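Local coordinates for glyoxalase family protein (Listeria monocytogenes, PDB 2P7P) that probably catalyses the hydration of the antibiotic fosfomycin with the help of a bound manganese ion, as a member of the fosfomycin resistance proteins, at residues 3-8 against 50-55; 29-34 against 46-51. All coordinates share one frame; numbering follows the deposited sequence.

Contact 1: residues 3-8 against 50-55. With MN (manganese (II) ion), chain I.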
loop_
_atom_site.group_PDB
_atom_site.type_symbol
_atom_site.label_atom_id
_atom_site.label_comp_id
_atom_site.label_asym_id
_atom_site.label_seq_id
_atom_site.Cartn_x
_atom_site.Cartn_y
_atom_site.Cartn_z
ATOM N N SER A 3 2.016 -9.781 12.448
ATOM C CA SER A 3 0.874 -10.682 12.321
ATOM C C SER A 3 0.376 -10.644 10.885
ATOM O O SER A 3 0.054 -11.670 10.290
ATOM C CB SER A 3 -0.242 -10.229 13.253
ATOM O OG SER A 3 0.250 -10.057 14.570
ATOM N N GLY A 4 0.320 -9.437 10.338
ATOM C CA GLY A 4 -0.130 -9.254 8.978
ATOM C C GLY A 4 -0.363 -7.785 8.714
ATOM O O GLY A 4 0.206 -6.925 9.388
ATOM N N LEU A 5 -1.211 -7.500 7.733
ATOM C CA LEU A 5 -1.533 -6.130 7.366
ATOM C C LEU A 5 -2.646 -5.607 8.260
ATOM O O LEU A 5 -3.628 -6.302 8.501
ATOM C CB LEU A 5 -1.983 -6.080 5.910
ATOM C CG LEU A 5 -2.196 -4.715 5.268
ATOM C CD1 LEU A 5 -0.891 -3.917 5.257
ATOM C CD2 LEU A 5 -2.701 -4.936 3.851
ATOM N N SER A 6 -2.489 -4.388 8.763
ATOM C CA SER A 6 -3.516 -3.803 9.605
ATOM C C SER A 6 -4.469 -2.991 8.735
ATOM O O SER A 6 -5.676 -3.232 8.721
ATOM C CB SER A 6 -2.894 -2.894 10.663
ATOM O OG SER A 6 -3.901 -2.216 11.399
ATOM N N HIS A 7 -3.919 -2.032 8.004
ATOM C CA HIS A 7 -4.727 -1.183 7.143
ATOM C C HIS A 7 -3.848 -0.250 6.331
ATOM O O HIS A 7 -2.633 -0.189 6.534
ATOM C CB HIS A 7 -5.696 -0.341 7.984
ATOM C CG HIS A 7 -5.019 0.556 8.978
ATOM N ND1 HIS A 7 -4.568 0.109 10.203
ATOM C CD2 HIS A 7 -4.722 1.874 8.929
ATOM C CE1 HIS A 7 -4.027 1.116 10.866
ATOM N NE2 HIS A 7 -4.107 2.199 10.115
ATOM N N ILE A 8 -4.479 0.469 5.411
ATOM C CA ILE A 8 -3.803 1.444 4.569
ATOM C C ILE A 8 -4.613 2.727 4.688
ATOM O O ILE A 8 -5.842 2.714 4.576
ATOM C CB ILE A 8 -3.764 1.001 3.094
ATOM C CG1 ILE A 8 -2.897 -0.251 2.951
ATOM C CG2 ILE A 8 -3.218 2.118 2.223
ATOM C CD1 ILE A 8 -2.900 -0.831 1.552
ATOM N N ALA A 50 -12.104 -5.929 -0.478
ATOM C CA ALA A 50 -11.566 -7.275 -0.636
ATOM C C ALA A 50 -10.721 -7.698 0.562
ATOM O O ALA A 50 -9.542 -8.031 0.418
ATOM C CB ALA A 50 -10.743 -7.365 -1.918
ATOM N N GLY A 51 -11.338 -7.684 1.740
ATOM C CA GLY A 51 -10.647 -8.082 2.957
ATOM C C GLY A 51 -9.835 -6.980 3.614
ATOM O O GLY A 51 -9.770 -6.884 4.839
ATOM N N LEU A 52 -9.220 -6.135 2.799
ATOM C CA LEU A 52 -8.391 -5.059 3.313
ATOM C C LEU A 52 -9.138 -3.915 3.983
ATOM O O LEU A 52 -10.186 -3.474 3.518
ATOM C CB LEU A 52 -7.517 -4.517 2.184
ATOM C CG LEU A 52 -6.699 -5.620 1.506
ATOM C CD1 LEU A 52 -5.705 -4.992 0.544
ATOM C CD2 LEU A 52 -5.959 -6.449 2.559
ATOM N N TRP A 53 -8.575 -3.439 5.085
ATOM C CA TRP A 53 -9.131 -2.331 5.844
ATOM C C TRP A 53 -8.534 -1.048 5.255
ATOM O O TRP A 53 -7.379 -0.725 5.503
ATOM C CB TRP A 53 -8.744 -2.503 7.320
ATOM C CG TRP A 53 -9.191 -1.418 8.254
ATOM C CD1 TRP A 53 -10.128 -0.457 8.012
ATOM C CD2 TRP A 53 -8.739 -1.204 9.605
ATOM N NE1 TRP A 53 -10.287 0.342 9.120
ATOM C CE2 TRP A 53 -9.450 -0.094 10.112
ATOM C CE3 TRP A 53 -7.805 -1.844 10.432
ATOM C CZ2 TRP A 53 -9.255 0.393 11.412
ATOM C CZ3 TRP A 53 -7.613 -1.359 11.725
ATOM C CH2 TRP A 53 -8.335 -0.252 12.200
ATOM N N ILE A 54 -9.316 -0.338 4.447
ATOM C CA ILE A 54 -8.856 0.903 3.823
ATOM C C ILE A 54 -9.469 2.111 4.536
ATOM O O ILE A 54 -10.681 2.190 4.697
ATOM C CB ILE A 54 -9.263 0.962 2.326
ATOM C CG1 ILE A 54 -8.825 -0.319 1.606
ATOM C CG2 ILE A 54 -8.642 2.184 1.655
ATOM C CD1 ILE A 54 -7.321 -0.542 1.572
ATOM N N CYS A 55 -8.626 3.043 4.969
ATOM C CA CYS A 55 -9.096 4.242 5.655
ATOM C C CYS A 55 -8.823 5.471 4.814
ATOM O O CYS A 55 -7.750 5.608 4.231
ATOM C CB CYS A 55 -8.394 4.406 7.006
ATOM S SG CYS A 55 -8.680 3.053 8.162
HETATM MN MN MN I . -3.200 4.179 10.844
HETATM O O HOH W 1 -6.157 -4.556 6.305
#

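Contact 2: residues 29-34 against 46-51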
loop_
_atom_site.group_PDB
_atom_site.type_symbol
_atom_site.label_atom_id
_atom_site.label_comp_id
_atom_site.label_asym_id
_atom_site.label_seq_id
_atom_site.Cartn_x
_atom_site.Cartn_y
_atom_site.Cartn_z
ATOM N N GLU A 29 -16.893 -1.414 0.774
ATOM C CA GLU A 29 -17.929 -1.514 1.784
ATOM C C GLU A 29 -17.639 -0.558 2.935
ATOM O O GLU A 29 -16.734 -0.799 3.731
ATOM C CB GLU A 29 -17.988 -2.938 2.327
ATOM C CG GLU A 29 -19.292 -3.250 3.036
ATOM C CD GLU A 29 -19.226 -4.514 3.855
ATOM O OE1 GLU A 29 -18.617 -5.500 3.386
ATOM O OE2 GLU A 29 -19.795 -4.517 4.969
ATOM N N GLU A 30 -18.404 0.524 3.030
ATOM C CA GLU A 30 -18.198 1.485 4.106
ATOM C C GLU A 30 -18.637 0.878 5.438
ATOM O O GLU A 30 -19.770 0.420 5.585
ATOM C CB GLU A 30 -18.964 2.781 3.823
ATOM C CG GLU A 30 -18.776 3.856 4.885
ATOM C CD GLU A 30 -19.221 5.235 4.420
ATOM O OE1 GLU A 30 -19.498 6.101 5.279
ATOM O OE2 GLU A 30 -19.281 5.457 3.196
ATOM N N ILE A 31 -17.723 0.863 6.405
ATOM C CA ILE A 31 -18.021 0.300 7.710
ATOM C C ILE A 31 -17.828 1.326 8.809
ATOM O O ILE A 31 -18.015 1.014 9.985
ATOM C CB ILE A 31 -17.103 -0.892 8.059
ATOM C CG1 ILE A 31 -16.649 -1.630 6.796
ATOM C CG2 ILE A 31 -17.849 -1.838 8.992
ATOM C CD1 ILE A 31 -17.718 -2.465 6.125
ATOM N N TYR A 32 -17.450 2.545 8.440
ATOM C CA TYR A 32 -17.227 3.576 9.448
ATOM C C TYR A 32 -17.152 4.987 8.882
ATOM O O TYR A 32 -16.524 5.229 7.857
ATOM C CB TYR A 32 -15.935 3.281 10.216
ATOM C CG TYR A 32 -15.613 4.321 11.252
ATOM C CD1 TYR A 32 -16.246 4.316 12.493
ATOM C CD2 TYR A 32 -14.709 5.349 10.975
ATOM C CE1 TYR A 32 -15.988 5.311 13.435
ATOM C CE2 TYR A 32 -14.445 6.347 11.907
ATOM C CZ TYR A 32 -15.087 6.324 13.133
ATOM O OH TYR A 32 -14.831 7.314 14.052
ATOM N N SER A 33 -17.794 5.921 9.570
ATOM C CA SER A 33 -17.796 7.313 9.146
ATOM C C SER A 33 -17.732 8.193 10.382
ATOM O O SER A 33 -18.582 8.089 11.259
ATOM C CB SER A 33 -19.067 7.628 8.353
ATOM O OG SER A 33 -19.019 8.944 7.825
ATOM N N SER A 34 -16.721 9.049 10.459
ATOM C CA SER A 34 -16.584 9.925 11.608
ATOM C C SER A 34 -17.895 10.666 11.842
ATOM O O SER A 34 -18.172 11.125 12.954
ATOM C CB SER A 34 -15.446 10.916 11.385
ATOM O OG SER A 34 -15.607 11.614 10.168
ATOM N N PHE A 46 -13.878 4.588 6.960
ATOM C CA PHE A 46 -13.183 3.320 6.827
ATOM C C PHE A 46 -13.962 2.403 5.902
ATOM O O PHE A 46 -15.185 2.307 5.984
ATOM C CB PHE A 46 -13.021 2.670 8.203
ATOM C CG PHE A 46 -12.240 3.509 9.183
ATOM C CD1 PHE A 46 -12.200 3.171 10.528
ATOM C CD2 PHE A 46 -11.537 4.639 8.752
ATOM C CE1 PHE A 46 -11.471 3.948 11.435
ATOM C CE2 PHE A 46 -10.804 5.424 9.651
ATOM C CZ PHE A 46 -10.771 5.078 10.992
ATOM N N PHE A 47 -13.248 1.731 5.013
ATOM C CA PHE A 47 -13.892 0.830 4.079
ATOM C C PHE A 47 -13.253 -0.545 4.104
ATOM O O PHE A 47 -12.138 -0.721 4.588
ATOM C CB PHE A 47 -13.807 1.383 2.657
ATOM C CG PHE A 47 -14.292 2.795 2.520
ATOM C CD1 PHE A 47 -13.434 3.865 2.755
ATOM C CD2 PHE A 47 -15.599 3.057 2.133
ATOM C CE1 PHE A 47 -13.868 5.185 2.603
ATOM C CE2 PHE A 47 -16.048 4.371 1.978
ATOM C CZ PHE A 47 -15.179 5.440 2.212
ATOM N N LEU A 48 -13.990 -1.523 3.596
ATOM C CA LEU A 48 -13.497 -2.878 3.484
ATOM C C LEU A 48 -13.445 -3.134 1.984
ATOM O O LEU A 48 -14.472 -3.146 1.313
ATOM C CB LEU A 48 -14.455 -3.874 4.127
ATOM C CG LEU A 48 -14.136 -4.435 5.511
ATOM C CD1 LEU A 48 -15.107 -5.575 5.785
ATOM C CD2 LEU A 48 -12.697 -4.946 5.580
ATOM N N ILE A 49 -12.244 -3.304 1.452
ATOM C CA ILE A 49 -12.088 -3.572 0.032
ATOM C C ILE A 49 -11.358 -4.898 -0.093
ATOM O O ILE A 49 -10.160 -4.990 0.179
ATOM C CB ILE A 49 -11.290 -2.448 -0.651
ATOM C CG1 ILE A 49 -12.092 -1.147 -0.581
ATOM C CG2 ILE A 49 -10.975 -2.827 -2.086
ATOM C CD1 ILE A 49 -11.370 0.059 -1.115
ATOM N N ALA A 50 -12.104 -5.929 -0.478
ATOM C CA ALA A 50 -11.566 -7.275 -0.636
ATOM C C ALA A 50 -10.721 -7.698 0.562
ATOM O O ALA A 50 -9.542 -8.031 0.418
ATOM C CB ALA A 50 -10.743 -7.365 -1.918
ATOM N N GLY A 51 -11.338 -7.684 1.740
ATOM C CA GLY A 51 -10.647 -8.082 2.957
ATOM C C GLY A 51 -9.835 -6.980 3.614
ATOM O O GLY A 51 -9.770 -6.884 4.839
#

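Contact 1: residues 3-8 against 50-55
The carbonyl O of I8 takes the N-H of C55 at 2.8 Å in an almost straight bond (179°), and the I54 CA-H leans on the same oxygen. In return I8 N donates to W53 O at 3.1 Å; these two bonds, flanking I54, mark a parallel bridge between I8 and I54. Before this pair the strands diverge, and one water fills the missing backbone link, donating to S6 O and accepting from W53 N.

H7 joins the sheet to the metal. Its CG sits between backbone N and carbonyl carbon (chi1 59°), which brings the imidazole beside the W53 indole, edge toward face, the planes turned by 50°. H7 CB lies over the same indole, 3.6 Å from W53 CD2. S6 OG accepts from H7 ND1 at 2.7 Å close to the ring plane; this fixes the ring's rotation and leaves H7 NE2 to bind manganese at 2.3 Å. Histidine suits both tasks, one nitrogen for each.

Methyls of L5 and L52 meet, and I8 reaches I70 of strand 69-73. Strand 52-58 has 44-49 on its other side, while 4-12 pairs antiparallel with a strand of the second subunit, whose E118 shares the metal.

Contact 2: residues 29-34 against 46-51
Strands 29-33 and 46-49 run antiparallel as the two arms of a hairpin, their axes 4.5 Å apart at closest. E29 and L48 form a hydrogen-bonded pair, with E29 N to L48 O at 3.0 Å and L48 N to E29 O at 2.8 Å; E30 and F47 make the non-hydrogen-bonded pair that follows. Then the register slips by one in a classic beta bulge: I31 and Y32 both face F46, whose O receives a good bond from I31 N and a weak one from Y32 N. F46 N closes the pattern on Y32 O at 2.9 Å.

At the bulge the side chains of Y32 and F46 run side by side. Y32 CD2 rests over one face of the F46 ring, 3.4 Å from F46 CD1, with the planes inclined by 32°. With Y32 CG opposite its own backbone N (chi1 178°), the phenol lies along its neighbour. I31 CG1 meets L48 CG at 4.0 Å, an apolar contact suiting a partly buried surface. On the other face the extended E30 side chain crosses F47 obliquely, its carboxylate plane 75° from the ring plane. E30 OE2 comes nearest, 3.6 Å from F47 CE2, while E30 CB and CG add carbon to the packing.

Helix 15-25 packs on E30 and F47, strand 52-58 flanks 44-49, and L128 and L124 of the second subunit meet I31, Y32 and L48.

How the contacts relate
Both contacts belong to one mixed four-stranded sheet, the beta-alpha-beta-beta-beta module of the glyoxalase (vicinal oxygen chelate) superfamily, whose metal site forms between two modules. Contact 1 joins the edge strand 4-12 to 52-58, contact 2 joins 44-49 to the other edge strand, 29-33; in the dimer 4-12 pairs on with the second subunit. The turn through A50 and G51 connects them. I54 O and F47 N make a probable hydrogen bond, and F46 packs against W53 and C55, so that H7, W53 and F46 follow one another on the metal side, near E44, the likely proton acceptor. Contact 1 is buried, with few direct strand bonds; contact 2, partly buried, has more, with E29 and E30 at its more exposed parts.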